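Local coordinates for SusD-like protein BACOVA_02651 (Bacteroides ovatus, PDB 5E75) that binds polysaccharide at the cell surface and probably captures xyloglucan before its transport into the periplasm for degradation, at residues A[43-48]-A[415-420]; A[86-91]-A[135-140]; A[124-129]-A[421-426]; A[145-150]-A[511-516]; A[315-320]-A[337-342]. All coordinates share one frame; numbering follows the deposited sequence.

Contacts 1 and 3 lie in the core, the others toward the periphery. Contacts 1 and 3 touch: G44 O and W422 N lie 3.0 Å apart, a probable hydrogen bond, and their centres are about 11 Å apart. Both join the N-terminal part of the chain to helix 421-431 or the loop before it. Contacts 2 and 4 also meet, through a probable hydrogen bond of 2.7 Å between E135 OE2 and Y515 OH. Contact 5 is remote, its centre about 52 Å from that of contact 4. The side chain of its D339 is about 3 Å from a bound Tris molecule, and R126 of contact 3 holds an ethanediol; both probably come from the crystallisation liquor.

Contact 1 of 5, residues A[43-48]-A[415-420]; sequences IGSGRA and FGMEYS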
# COMPACT_ATOMS: atom_id res chain seq x y z
N ILE A 43 5.34 0.01 -7.98
CA ILE A 43 5.93 -0.88 -6.99
C ILE A 43 4.86 -1.52 -6.11
O ILE A 43 4.85 -2.74 -5.92
CB ILE A 43 6.98 -0.14 -6.12
CG1 ILE A 43 8.16 0.31 -7.00
CG2 ILE A 43 7.47 -1.05 -5.02
CD1 ILE A 43 9.20 1.14 -6.25
N GLY A 44 3.95 -0.73 -5.56
CA GLY A 44 2.99 -1.27 -4.61
C GLY A 44 1.85 -2.07 -5.23
O GLY A 44 1.41 -3.09 -4.68
N SER A 45 1.36 -1.59 -6.38
CA SER A 45 0.21 -2.20 -7.07
C SER A 45 0.58 -2.92 -8.36
O SER A 45 0.14 -4.05 -8.59
CB SER A 45 -0.89 -1.16 -7.33
OG SER A 45 -1.71 -0.99 -6.19
N GLY A 46 1.36 -2.28 -9.22
CA GLY A 46 1.72 -2.90 -10.49
C GLY A 46 2.42 -4.23 -10.29
O GLY A 46 2.09 -5.24 -10.92
N ARG A 47 3.39 -4.26 -9.40
CA ARG A 47 4.21 -5.45 -9.23
C ARG A 47 3.40 -6.61 -8.65
O ARG A 47 3.74 -7.77 -8.87
CB ARG A 47 5.41 -5.14 -8.35
CG ARG A 47 6.53 -6.18 -8.44
CD ARG A 47 7.81 -5.55 -8.04
NE ARG A 47 8.96 -6.45 -8.00
CZ ARG A 47 9.68 -6.81 -9.05
NH1 ARG A 47 9.36 -6.41 -10.27
NH2 ARG A 47 10.75 -7.57 -8.87
N ALA A 48 2.29 -6.31 -7.97
CA ALA A 48 1.36 -7.33 -7.49
C ALA A 48 0.43 -7.83 -8.58
O ALA A 48 -0.35 -8.75 -8.35
CB ALA A 48 0.52 -6.78 -6.34
N PHE A 415 -7.61 -4.73 -0.80
CA PHE A 415 -6.59 -3.68 -0.91
C PHE A 415 -6.15 -3.36 -2.34
O PHE A 415 -5.14 -2.70 -2.54
CB PHE A 415 -5.38 -3.97 -0.00
CG PHE A 415 -5.75 -4.07 1.43
CD1 PHE A 415 -6.17 -2.94 2.10
CD2 PHE A 415 -5.73 -5.27 2.08
CE1 PHE A 415 -6.59 -3.04 3.42
CE2 PHE A 415 -6.12 -5.37 3.39
CZ PHE A 415 -6.55 -4.26 4.05
N GLY A 416 -6.91 -3.81 -3.33
CA GLY A 416 -6.57 -3.51 -4.71
C GLY A 416 -6.43 -2.02 -4.96
O GLY A 416 -7.24 -1.22 -4.49
N MET A 417 -5.38 -1.64 -5.69
CA MET A 417 -5.11 -0.24 -6.03
C MET A 417 -4.88 0.65 -4.80
O MET A 417 -5.05 1.85 -4.86
CB MET A 417 -6.19 0.34 -6.96
CG MET A 417 -6.29 -0.37 -8.31
SD MET A 417 -4.72 -0.59 -9.16
CE MET A 417 -4.04 1.08 -9.09
N GLU A 418 -4.42 0.05 -3.70
CA GLU A 418 -3.96 0.81 -2.54
C GLU A 418 -2.45 0.70 -2.36
O GLU A 418 -1.91 1.14 -1.34
CB GLU A 418 -4.67 0.39 -1.25
CG GLU A 418 -6.13 0.81 -1.27
CD GLU A 418 -6.91 0.39 -0.05
OE1 GLU A 418 -6.49 0.67 1.11
OE2 GLU A 418 -7.99 -0.17 -0.28
N TYR A 419 -1.77 0.15 -3.35
CA TYR A 419 -0.30 0.15 -3.38
C TYR A 419 0.30 -0.62 -2.22
O TYR A 419 1.36 -0.27 -1.71
CB TYR A 419 0.23 1.59 -3.45
CG TYR A 419 -0.70 2.56 -4.18
CD1 TYR A 419 -1.09 2.37 -5.49
CD2 TYR A 419 -1.19 3.68 -3.51
CE1 TYR A 419 -1.98 3.29 -6.12
CE2 TYR A 419 -2.04 4.58 -4.12
CZ TYR A 419 -2.44 4.36 -5.41
OH TYR A 419 -3.29 5.31 -5.96
N SER A 420 -0.39 -1.70 -1.82
CA SER A 420 0.03 -2.52 -0.70
C SER A 420 0.20 -4.00 -1.04
O SER A 420 0.94 -4.70 -0.37
CB SER A 420 -0.99 -2.38 0.43
OG SER A 420 -2.28 -2.73 -0.02
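S45 and Y419 meet at the centre of this contact, between helix 40-46 and the loop 415-420. The polar part rests on one hydroxyl. Y419 N donates to S45 OG over 3.1 Å, but the bond is weak, with an N-H...O angle of 134°. The stronger partner of S45 OG is D50 OD2, which also accepts from M417 N. The aspartate therefore ties both sides of the contact together.

The close packing is made by backbone and small groups. G44 CA sits 3.5 Å from Y419 O in a CH...O contact. The bare CA of G44 lets the backbones approach to 3.8 Å between G44 CA and Y419 CA. Y419 CD1 lies 3.5 Å from S45 OG, and the hydroxyl meets the ring obliquely. Y419 CG stands beside the backbone N (chi1 -31°), and this brings ring atom CD1 close to the serine. One face of the same ring receives M417 O of its own loop. The end of M417 curls back, and its CE lies 4.2 Å from S45 CB.

F415 to E418 form a type II turn. The contact joins the N-terminal starch-binding-associated family region to the SusD family region in the buried core. Direct bonding is slight, so the junction relies on close packing, on D50, and on the G44-W422 backbone bond just beyond.

Contact 2 of 5, residues A[86-91]-A[135-140]; sequences ANSVIN and EDNQKL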
# COMPACT_ATOMS: atom_id res chain seq x y z
N ALA A 86 12.57 12.13 9.73
CA ALA A 86 12.34 11.59 11.07
C ALA A 86 13.55 11.89 11.96
O ALA A 86 13.40 12.33 13.11
CB ALA A 86 12.08 10.08 10.99
N ASN A 87 14.74 11.62 11.44
CA ASN A 87 15.96 11.87 12.22
C ASN A 87 16.10 13.36 12.58
O ASN A 87 16.48 13.70 13.70
CB ASN A 87 17.19 11.36 11.46
CG ASN A 87 17.20 9.86 11.30
OD1 ASN A 87 16.45 9.15 11.97
ND2 ASN A 87 18.06 9.38 10.42
N SER A 88 15.76 14.22 11.64
CA SER A 88 15.83 15.66 11.88
C SER A 88 14.83 16.09 12.95
O SER A 88 15.17 16.92 13.82
CB SER A 88 15.59 16.44 10.60
OG SER A 88 16.68 16.30 9.71
N VAL A 89 13.62 15.56 12.91
CA VAL A 89 12.63 15.83 13.95
C VAL A 89 13.12 15.39 15.32
O VAL A 89 13.01 16.13 16.30
CB VAL A 89 11.28 15.14 13.63
CG1 VAL A 89 10.35 15.13 14.84
CG2 VAL A 89 10.62 15.84 12.47
N ILE A 90 13.67 14.18 15.42
CA ILE A 90 14.16 13.68 16.70
C ILE A 90 15.25 14.62 17.22
O ILE A 90 15.27 14.97 18.41
CB ILE A 90 14.65 12.22 16.57
CG1 ILE A 90 13.47 11.29 16.28
CG2 ILE A 90 15.36 11.76 17.83
CD1 ILE A 90 13.90 9.93 15.75
N ASN A 91 16.14 15.05 16.34
CA ASN A 91 17.21 15.99 16.71
C ASN A 91 16.62 17.33 17.15
O ASN A 91 17.09 17.92 18.14
CB ASN A 91 18.19 16.19 15.54
CG ASN A 91 19.25 17.26 15.80
OD1 ASN A 91 20.21 17.02 16.52
ND2 ASN A 91 19.08 18.44 15.20
N GLU A 135 20.34 6.37 12.01
CA GLU A 135 19.75 7.19 13.07
C GLU A 135 20.38 8.58 13.16
O GLU A 135 19.78 9.47 13.76
CB GLU A 135 19.89 6.52 14.43
CG GLU A 135 19.16 5.22 14.59
CD GLU A 135 19.41 4.59 15.94
OE1 GLU A 135 18.88 5.09 16.95
OE2 GLU A 135 20.17 3.59 15.98
N ASP A 136 21.57 8.74 12.59
CA ASP A 136 22.33 10.00 12.68
C ASP A 136 22.58 10.51 11.27
O ASP A 136 23.45 10.00 10.56
CB ASP A 136 23.67 9.75 13.40
CG ASP A 136 24.46 11.03 13.64
OD1 ASP A 136 24.11 12.08 13.07
OD2 ASP A 136 25.43 10.97 14.43
N ASN A 137 21.83 11.52 10.87
CA ASN A 137 21.98 12.09 9.54
C ASN A 137 23.40 12.60 9.29
O ASN A 137 23.87 12.56 8.16
CB ASN A 137 21.02 13.25 9.31
CG ASN A 137 19.58 12.81 9.18
OD1 ASN A 137 19.29 11.64 8.94
ND2 ASN A 137 18.67 13.76 9.30
N GLN A 138 24.08 13.07 10.33
CA GLN A 138 25.42 13.62 10.16
C GLN A 138 26.42 12.56 9.74
O GLN A 138 27.35 12.85 8.99
CB GLN A 138 25.90 14.31 11.43
CG GLN A 138 27.28 14.99 11.27
CD GLN A 138 27.29 16.04 10.16
OE1 GLN A 138 28.24 16.15 9.37
NE2 GLN A 138 26.23 16.78 10.08
N LYS A 139 26.24 11.33 10.22
CA LYS A 139 27.11 10.25 9.79
C LYS A 139 27.04 10.05 8.29
O LYS A 139 28.05 9.80 7.65
CB LYS A 139 26.78 8.95 10.54
CG LYS A 139 27.21 8.97 11.98
CD LYS A 139 27.12 7.60 12.63
CE LYS A 139 27.74 7.62 14.02
NZ LYS A 139 27.72 6.29 14.70
N LEU A 140 25.83 10.18 7.73
CA LEU A 140 25.62 10.03 6.30
C LEU A 140 26.26 11.15 5.49
O LEU A 140 26.74 10.95 4.39
CB LEU A 140 24.11 10.06 6.00
CG LEU A 140 23.37 8.84 5.48
CD1 LEU A 140 22.10 9.38 4.81
CD2 LEU A 140 24.19 7.98 4.53
O HOH W 1 18.23 12.17 15.10
O HOH W 2 19.49 16.58 9.92
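N87 reaches from helix 70-95 to N137, just after the N-cap residue D136. Its CB lies 3.3 Å from N137 OD1, so contact begins at the root of the side chain. CG stands beside the backbone N (chi1 -65°), which turns the amide toward the segment 135-140. This carbon is 3.6 Å from E135 O. Past it the amide divides. OD1 accepts from R117 of helix 103-125. ND2 donates to N137 OD1 over 3.0 Å, at a fairly straight angle of 161°. The acceptor lies close to the plane of the N87 amide. At N137 OD1 the donor stands above the carbonyl plane, and the two amide planes are 47° apart. ND2 also donates to I134 O, so both ends of the amide are bonded.

N137 ND2 points to helix 70-95, where it donates to T84 O and to a water 3.0 Å away. That water also bonds S88 OG, at 2.8 Å, and S88 OG bonds T84 O as well. A second water donates to N87 O and, weakly, to E135 O. D136 caps helix 137-142 by accepting from Q138 N.

The contact is thus almost wholly polar. Its amides, backbone carbonyls and waters tie two helices of the N-terminal region together near the surface. R117 on OD1 and the two acceptors of ND2 together probably set the rotation of the N87 amide.

Contact 3 of 5, residues A[124-129]-A[421-426]; sequences MLRIWG and NWYDMV. With EDO (1,2-ethanediol), chain C.
R126 and Y423 cross at about a right angle where the C-terminal side of helix 103-125 meets helix 421-431. The arginine lays one guanidinium face over the root of the tyrosine, with Y423 CB 3.4 Å from R126 NH1. The guanidinium and ring planes are 32° apart. The ring is met at its edge, by R126 CB and by the end of I127. I127 crosses the tyrosine obliquely and puts CG1 3.5 Å from Y423 CE1. Its CD1 lies 3.4 Å from Y423 OH, which is hydrogen-bonded to Y35 OH.

The arginine chain bends at its third torsion (chi3 -67°), which swings the guanidinium back over Y423 CB. R126 NE bonds F122 O, and the group makes a cation-pi contact with the F122 ring. NH2 donates to O1 of an ethanediol, probably from crystallisation, over 3.0 Å. D424 OD1 approaches the guanidinium near its plane but stays 4.0 Å from NH1, beyond a salt bridge. A water joins them weakly, and D424 salt-bridges R411. W422 NE1 donates to a water at 2.9 Å that donates to I127 O.

V426 CG2 packs 3.4 Å from R126 O, a buried carbonyl with no polar partner in the model. This joins the N-terminal family region to helix 421-431 of the SusD family region. The chemistry implies a buried charge met by the F122 carbonyl and ring, by Y423 CB and by the ethanediol.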
# COMPACT_ATOMS: atom_id res chain seq x y z
N MET A 124 10.85 -0.65 2.56
CA MET A 124 12.14 -0.95 1.92
C MET A 124 12.56 -2.40 2.08
O MET A 124 13.13 -3.01 1.16
CB MET A 124 13.24 -0.05 2.45
CG MET A 124 13.09 1.39 1.96
SD MET A 124 14.61 2.35 2.04
CE MET A 124 14.48 2.92 3.69
N LEU A 125 12.27 -2.97 3.24
CA LEU A 125 12.60 -4.36 3.55
C LEU A 125 11.92 -5.32 2.57
O LEU A 125 12.46 -6.40 2.29
CB LEU A 125 12.17 -4.65 4.98
CG LEU A 125 12.39 -6.07 5.53
CD1 LEU A 125 13.87 -6.47 5.50
CD2 LEU A 125 11.88 -6.15 6.94
N ARG A 126 10.75 -4.94 2.07
CA ARG A 126 9.96 -5.77 1.17
C ARG A 126 10.05 -5.26 -0.28
O ARG A 126 9.12 -5.54 -1.08
CB ARG A 126 8.48 -5.81 1.68
CG ARG A 126 8.25 -6.34 3.20
CD ARG A 126 6.80 -6.09 3.79
NE ARG A 126 6.52 -4.68 3.99
CZ ARG A 126 5.33 -4.16 4.16
NH1 ARG A 126 4.24 -4.94 4.12
NH2 ARG A 126 5.18 -2.85 4.27
N ILE A 127 11.10 -4.48 -0.61
CA ILE A 127 11.48 -4.07 -1.97
C ILE A 127 12.91 -4.52 -2.27
O ILE A 127 13.14 -5.26 -3.23
CB ILE A 127 11.40 -2.52 -2.18
CG1 ILE A 127 9.97 -2.04 -2.03
CG2 ILE A 127 11.97 -2.11 -3.56
CD1 ILE A 127 9.84 -0.52 -1.83
N TRP A 128 13.85 -4.09 -1.44
CA TRP A 128 15.27 -4.40 -1.60
C TRP A 128 15.80 -5.46 -0.63
O TRP A 128 16.76 -6.16 -0.96
CB TRP A 128 16.13 -3.13 -1.42
CG TRP A 128 15.93 -2.14 -2.53
CD1 TRP A 128 16.45 -2.23 -3.79
CD2 TRP A 128 15.13 -0.96 -2.50
NE1 TRP A 128 16.02 -1.17 -4.55
CE2 TRP A 128 15.22 -0.36 -3.78
CE3 TRP A 128 14.34 -0.33 -1.53
CZ2 TRP A 128 14.54 0.80 -4.11
CZ3 TRP A 128 13.69 0.84 -1.85
CH2 TRP A 128 13.79 1.39 -3.14
N GLY A 129 15.18 -5.59 0.54
CA GLY A 129 15.68 -6.49 1.58
C GLY A 129 16.67 -5.73 2.45
O GLY A 129 16.27 -4.82 3.15
N ASN A 421 -0.49 -4.49 -2.05
CA ASN A 421 -0.50 -5.92 -2.30
C ASN A 421 0.88 -6.49 -2.59
O ASN A 421 1.17 -7.60 -2.19
CB ASN A 421 -1.49 -6.30 -3.41
CG ASN A 421 -2.94 -6.24 -2.97
OD1 ASN A 421 -3.26 -6.37 -1.78
ND2 ASN A 421 -3.82 -6.07 -3.93
N TRP A 422 1.75 -5.74 -3.27
CA TRP A 422 3.06 -6.31 -3.59
C TRP A 422 3.86 -6.60 -2.33
O TRP A 422 4.53 -7.63 -2.23
CB TRP A 422 3.88 -5.44 -4.54
CG TRP A 422 5.25 -6.03 -4.74
CD1 TRP A 422 6.45 -5.44 -4.45
CD2 TRP A 422 5.56 -7.33 -5.26
NE1 TRP A 422 7.49 -6.30 -4.75
CE2 TRP A 422 6.96 -7.47 -5.25
CE3 TRP A 422 4.78 -8.40 -5.72
CZ2 TRP A 422 7.59 -8.63 -5.67
CZ3 TRP A 422 5.41 -9.55 -6.13
CH2 TRP A 422 6.80 -9.65 -6.13
N TYR A 423 3.82 -5.68 -1.37
CA TYR A 423 4.59 -5.86 -0.14
C TYR A 423 4.15 -7.12 0.59
O TYR A 423 4.98 -7.84 1.15
CB TYR A 423 4.46 -4.62 0.76
CG TYR A 423 4.95 -3.34 0.09
CD1 TYR A 423 6.30 -3.13 -0.05
CD2 TYR A 423 4.08 -2.33 -0.31
CE1 TYR A 423 6.79 -1.97 -0.63
CE2 TYR A 423 4.56 -1.19 -0.94
CZ TYR A 423 5.92 -1.02 -1.07
OH TYR A 423 6.49 0.11 -1.63
N ASP A 424 2.85 -7.38 0.60
CA ASP A 424 2.32 -8.60 1.20
C ASP A 424 2.80 -9.84 0.44
O ASP A 424 3.11 -10.85 1.05
CB ASP A 424 0.80 -8.59 1.23
CG ASP A 424 0.24 -7.54 2.13
OD1 ASP A 424 0.97 -7.05 3.00
OD2 ASP A 424 -0.97 -7.26 1.97
N MET A 425 2.86 -9.76 -0.89
CA MET A 425 3.34 -10.88 -1.69
C MET A 425 4.82 -11.18 -1.43
O MET A 425 5.21 -12.35 -1.42
CB MET A 425 3.08 -10.66 -3.18
CG MET A 425 1.63 -10.78 -3.54
SD MET A 425 1.33 -10.36 -5.24
CE MET A 425 -0.44 -10.68 -5.34
N VAL A 426 5.65 -10.16 -1.20
CA VAL A 426 7.05 -10.40 -0.86
C VAL A 426 7.16 -11.11 0.49
O VAL A 426 7.94 -12.05 0.64
CB VAL A 426 7.88 -9.10 -0.88
CG1 VAL A 426 9.30 -9.36 -0.43
CG2 VAL A 426 7.86 -8.49 -2.29
C1 EDO C . 3.17 -0.96 6.71
O1 EDO C . 2.71 -1.86 5.70
C2 EDO C . 3.91 0.22 6.10
O2 EDO C . 5.29 -0.10 5.88
O HOH W 3 3.55 -8.06 5.00
O HOH W 4 10.36 -6.34 -4.55

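Contact 4 of 5, residues A[145-150]-A[511-516]; sequences VRPLNR and PPVPYT
The R150 guanidinium carries P514 CB over one face, 3.5 Å from NH2. The N149 amide and the Y515 ring stand almost perpendicular, their planes 80° apart, and N149 OD1 comes obliquely to Y515 CD1 at 3.7 Å. The other end of the amide, ND2, donates to V513 O over 3.1 Å. V513 O lies near the amide plane, whereas ND2 stands above the plane of that carbonyl. N149 OD1 accepts from L133 N, so the amide links three pieces of chain. R150 NE forms a salt bridge with D153.

Backbone and aliphatic groups complete the join. V513 N donates to L148 O over 2.8 Å. P147 CG meets V513 CG2 at 3.7 Å, and P512 CB packs on L148 CB. A water lies between L148 N and P511 O.

Two extended segments meet here, the second rich in proline; the directions of 147-150 and 512-515 are 84° apart. The C-terminal tail is thereby laid against the loop leading into helix 151-168, at the edge of this SusD-family fold.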
# COMPACT_ATOMS: atom_id res chain seq x y z
N VAL A 145 29.51 6.61 1.95
CA VAL A 145 29.86 5.23 1.57
C VAL A 145 29.77 4.33 2.80
O VAL A 145 30.73 4.17 3.55
CB VAL A 145 31.24 5.17 0.91
CG1 VAL A 145 31.57 3.73 0.49
CG2 VAL A 145 31.28 6.11 -0.30
N ARG A 146 28.57 3.80 3.00
CA ARG A 146 28.21 3.03 4.19
C ARG A 146 27.61 1.69 3.78
O ARG A 146 26.92 1.62 2.77
CB ARG A 146 27.17 3.80 5.00
CG ARG A 146 27.61 5.19 5.45
CD ARG A 146 28.63 5.11 6.56
NE ARG A 146 29.04 6.44 7.02
CZ ARG A 146 29.56 6.69 8.22
NH1 ARG A 146 29.71 5.71 9.10
NH2 ARG A 146 29.91 7.93 8.54
N PRO A 147 27.83 0.64 4.59
CA PRO A 147 27.34 -0.67 4.20
C PRO A 147 25.86 -0.89 4.46
O PRO A 147 25.25 -0.22 5.30
CB PRO A 147 28.15 -1.62 5.09
CG PRO A 147 28.48 -0.82 6.29
CD PRO A 147 28.67 0.58 5.81
N LEU A 148 25.30 -1.82 3.71
CA LEU A 148 23.98 -2.35 3.97
C LEU A 148 23.96 -3.08 5.30
O LEU A 148 24.98 -3.63 5.74
CB LEU A 148 23.62 -3.34 2.88
CG LEU A 148 23.45 -2.77 1.47
CD1 LEU A 148 23.56 -3.89 0.44
CD2 LEU A 148 22.10 -2.10 1.37
N ASN A 149 22.80 -3.11 5.94
CA ASN A 149 22.57 -3.96 7.10
C ASN A 149 21.66 -5.13 6.77
O ASN A 149 20.90 -5.08 5.81
CB ASN A 149 22.00 -3.11 8.24
CG ASN A 149 22.95 -2.01 8.66
OD1 ASN A 149 22.66 -0.81 8.52
ND2 ASN A 149 24.12 -2.40 9.16
N ARG A 150 21.74 -6.19 7.57
CA ARG A 150 21.04 -7.43 7.25
C ARG A 150 19.54 -7.31 7.43
O ARG A 150 19.07 -6.49 8.20
CB ARG A 150 21.55 -8.57 8.13
CG ARG A 150 23.06 -8.79 8.06
CD ARG A 150 23.51 -9.73 9.17
NE ARG A 150 23.22 -9.14 10.47
CZ ARG A 150 23.60 -9.63 11.64
NH1 ARG A 150 24.31 -10.75 11.70
NH2 ARG A 150 23.27 -8.98 12.75
N PRO A 511 28.27 -7.35 0.65
CA PRO A 511 27.41 -8.03 1.62
C PRO A 511 26.95 -7.11 2.75
O PRO A 511 27.71 -6.22 3.15
CB PRO A 511 28.31 -9.13 2.18
CG PRO A 511 29.32 -9.37 1.13
CD PRO A 511 29.56 -8.06 0.47
N PRO A 512 25.73 -7.32 3.26
CA PRO A 512 25.31 -6.57 4.45
C PRO A 512 26.05 -7.00 5.70
O PRO A 512 26.57 -8.13 5.80
CB PRO A 512 23.81 -6.88 4.56
CG PRO A 512 23.64 -8.18 3.87
CD PRO A 512 24.67 -8.22 2.78
N VAL A 513 26.11 -6.08 6.65
CA VAL A 513 26.84 -6.28 7.89
C VAL A 513 25.93 -6.02 9.07
O VAL A 513 24.87 -5.41 8.92
CB VAL A 513 28.07 -5.37 7.97
CG1 VAL A 513 28.93 -5.53 6.72
CG2 VAL A 513 27.66 -3.90 8.14
N PRO A 514 26.32 -6.49 10.26
CA PRO A 514 25.47 -6.22 11.42
C PRO A 514 25.37 -4.75 11.77
O PRO A 514 26.34 -4.01 11.63
CB PRO A 514 26.17 -6.99 12.55
CG PRO A 514 27.04 -7.99 11.86
CD PRO A 514 27.47 -7.35 10.59
N TYR A 515 24.21 -4.34 12.25
CA TYR A 515 24.01 -2.98 12.75
C TYR A 515 24.43 -2.90 14.22
O TYR A 515 24.19 -3.82 14.99
CB TYR A 515 22.54 -2.58 12.61
CG TYR A 515 22.27 -1.12 12.94
CD1 TYR A 515 22.76 -0.10 12.14
CD2 TYR A 515 21.51 -0.77 14.04
CE1 TYR A 515 22.52 1.24 12.44
CE2 TYR A 515 21.25 0.57 14.35
CZ TYR A 515 21.76 1.56 13.54
OH TYR A 515 21.53 2.89 13.82
N THR A 516 25.04 -1.78 14.59
CA THR A 516 25.31 -1.51 16.00
C THR A 516 24.14 -0.76 16.62
O THR A 516 23.96 0.44 16.40
CB THR A 516 26.58 -0.70 16.19
OG1 THR A 516 26.44 0.56 15.52
CG2 THR A 516 27.74 -1.45 15.62
O HOH W 5 27.25 -3.49 2.25

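Contact 5 of 5, residues A[315-320]-A[337-342]; sequences CIKDGG and GPDDDN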
# COMPACT_ATOMS: atom_id res chain seq x y z
N CYS A 315 -19.71 12.36 -11.47
CA CYS A 315 -20.54 13.13 -12.40
C CYS A 315 -21.91 13.38 -11.80
O CYS A 315 -22.95 13.15 -12.43
CB CYS A 315 -20.70 12.41 -13.74
SG CYS A 315 -19.14 12.06 -14.52
N ILE A 316 -21.91 13.86 -10.56
CA ILE A 316 -23.14 14.04 -9.80
C ILE A 316 -24.09 15.03 -10.49
O ILE A 316 -25.31 14.82 -10.47
CB ILE A 316 -22.84 14.52 -8.36
CG1 ILE A 316 -22.06 13.46 -7.57
CG2 ILE A 316 -24.12 14.88 -7.62
CD1 ILE A 316 -21.55 13.93 -6.21
N LYS A 317 -23.53 16.07 -11.11
CA LYS A 317 -24.33 17.07 -11.83
C LYS A 317 -24.97 16.54 -13.11
O LYS A 317 -25.83 17.20 -13.69
CB LYS A 317 -23.48 18.28 -12.20
CG LYS A 317 -22.98 19.10 -11.04
CD LYS A 317 -22.11 20.26 -11.53
CE LYS A 317 -20.93 19.79 -12.38
NZ LYS A 317 -20.00 20.91 -12.69
N ASP A 318 -24.54 15.36 -13.56
CA ASP A 318 -25.11 14.72 -14.74
C ASP A 318 -25.81 13.43 -14.35
O ASP A 318 -25.94 12.53 -15.18
CB ASP A 318 -24.03 14.43 -15.80
CG ASP A 318 -23.49 15.69 -16.44
OD1 ASP A 318 -24.26 16.66 -16.64
OD2 ASP A 318 -22.28 15.71 -16.77
N GLY A 319 -26.26 13.34 -13.10
CA GLY A 319 -27.07 12.23 -12.62
C GLY A 319 -26.31 10.94 -12.35
O GLY A 319 -26.88 9.84 -12.35
N GLY A 320 -25.01 11.07 -12.10
CA GLY A 320 -24.16 9.91 -11.90
C GLY A 320 -23.48 9.51 -13.19
O GLY A 320 -23.74 10.08 -14.25
N GLY A 337 -14.83 14.71 -10.57
CA GLY A 337 -14.49 16.08 -10.87
C GLY A 337 -14.49 16.98 -9.65
O GLY A 337 -14.85 16.58 -8.55
N PRO A 338 -14.07 18.22 -9.85
CA PRO A 338 -14.03 19.20 -8.76
C PRO A 338 -15.34 19.30 -7.98
O PRO A 338 -15.31 19.49 -6.76
CB PRO A 338 -13.75 20.51 -9.49
CG PRO A 338 -13.03 20.11 -10.72
CD PRO A 338 -13.59 18.79 -11.12
N ASP A 339 -16.48 19.17 -8.65
CA ASP A 339 -17.77 19.34 -8.00
C ASP A 339 -18.41 18.08 -7.50
O ASP A 339 -19.54 18.13 -7.01
CB ASP A 339 -18.76 20.00 -8.94
CG ASP A 339 -18.30 21.34 -9.41
OD1 ASP A 339 -17.58 22.02 -8.65
OD2 ASP A 339 -18.66 21.68 -10.53
N ASP A 340 -17.72 16.94 -7.61
CA ASP A 340 -18.28 15.67 -7.13
C ASP A 340 -18.01 15.48 -5.63
O ASP A 340 -17.33 14.54 -5.20
CB ASP A 340 -17.72 14.50 -7.95
CG ASP A 340 -18.29 14.45 -9.36
OD1 ASP A 340 -19.45 14.89 -9.55
OD2 ASP A 340 -17.58 13.96 -10.27
N ASP A 341 -18.56 16.40 -4.83
CA ASP A 341 -18.32 16.46 -3.39
C ASP A 341 -16.82 16.54 -3.09
O ASP A 341 -16.35 16.01 -2.08
CB ASP A 341 -18.99 15.28 -2.66
CG ASP A 341 -20.51 15.32 -2.75
OD1 ASP A 341 -21.09 16.42 -2.93
OD2 ASP A 341 -21.13 14.25 -2.60
N ASN A 342 -16.06 17.21 -3.96
CA ASN A 342 -14.62 17.40 -3.76
C ASN A 342 -14.21 18.84 -3.43
O ASN A 342 -13.03 19.15 -3.37
CB ASN A 342 -13.85 16.91 -4.99
CG ASN A 342 -13.87 15.40 -5.11
OD1 ASN A 342 -13.63 14.70 -4.12
ND2 ASN A 342 -14.17 14.89 -6.30
O HOH W 6 -20.68 16.93 -10.78
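Segment 315-320 has a short 3-10 turn at 316-317, and G337 to D340 form a type I beta turn, with D340 also the centre of an inverse gamma turn. Both are loops of the SusD-family region, one before and one after strand 321-322 in the chain. D340 is the main link between them. Its carboxylate accepts from two successive backbone N-H groups at the start of the 3-10 turn. C315 N donates to OD2 over 2.9 Å, and I316 N donates to OD1 over 2.9 Å, at a nearly straight 169°. Each donor stands out of the carboxylate plane. G337 N also donates to OD2, from the opposite face to C315 N, so one oxygen bridges the two loops. A water adds a third link, since it donates to D340 OD1 at 2.7 Å and accepts from K317 N.

Two side chains flank this centre. I316 runs past D340 in the opposite direction, and its CD1 lies 3.6 Å from D341 OD2. K317 bends at its third torsion and forms a salt bridge with D339, although the position of D339 OD2 is less sure. A Tris molecule sits close to D339. Within its own loop, N342 ND2 donates to G337 O over 2.9 Å, at an angle of 175°.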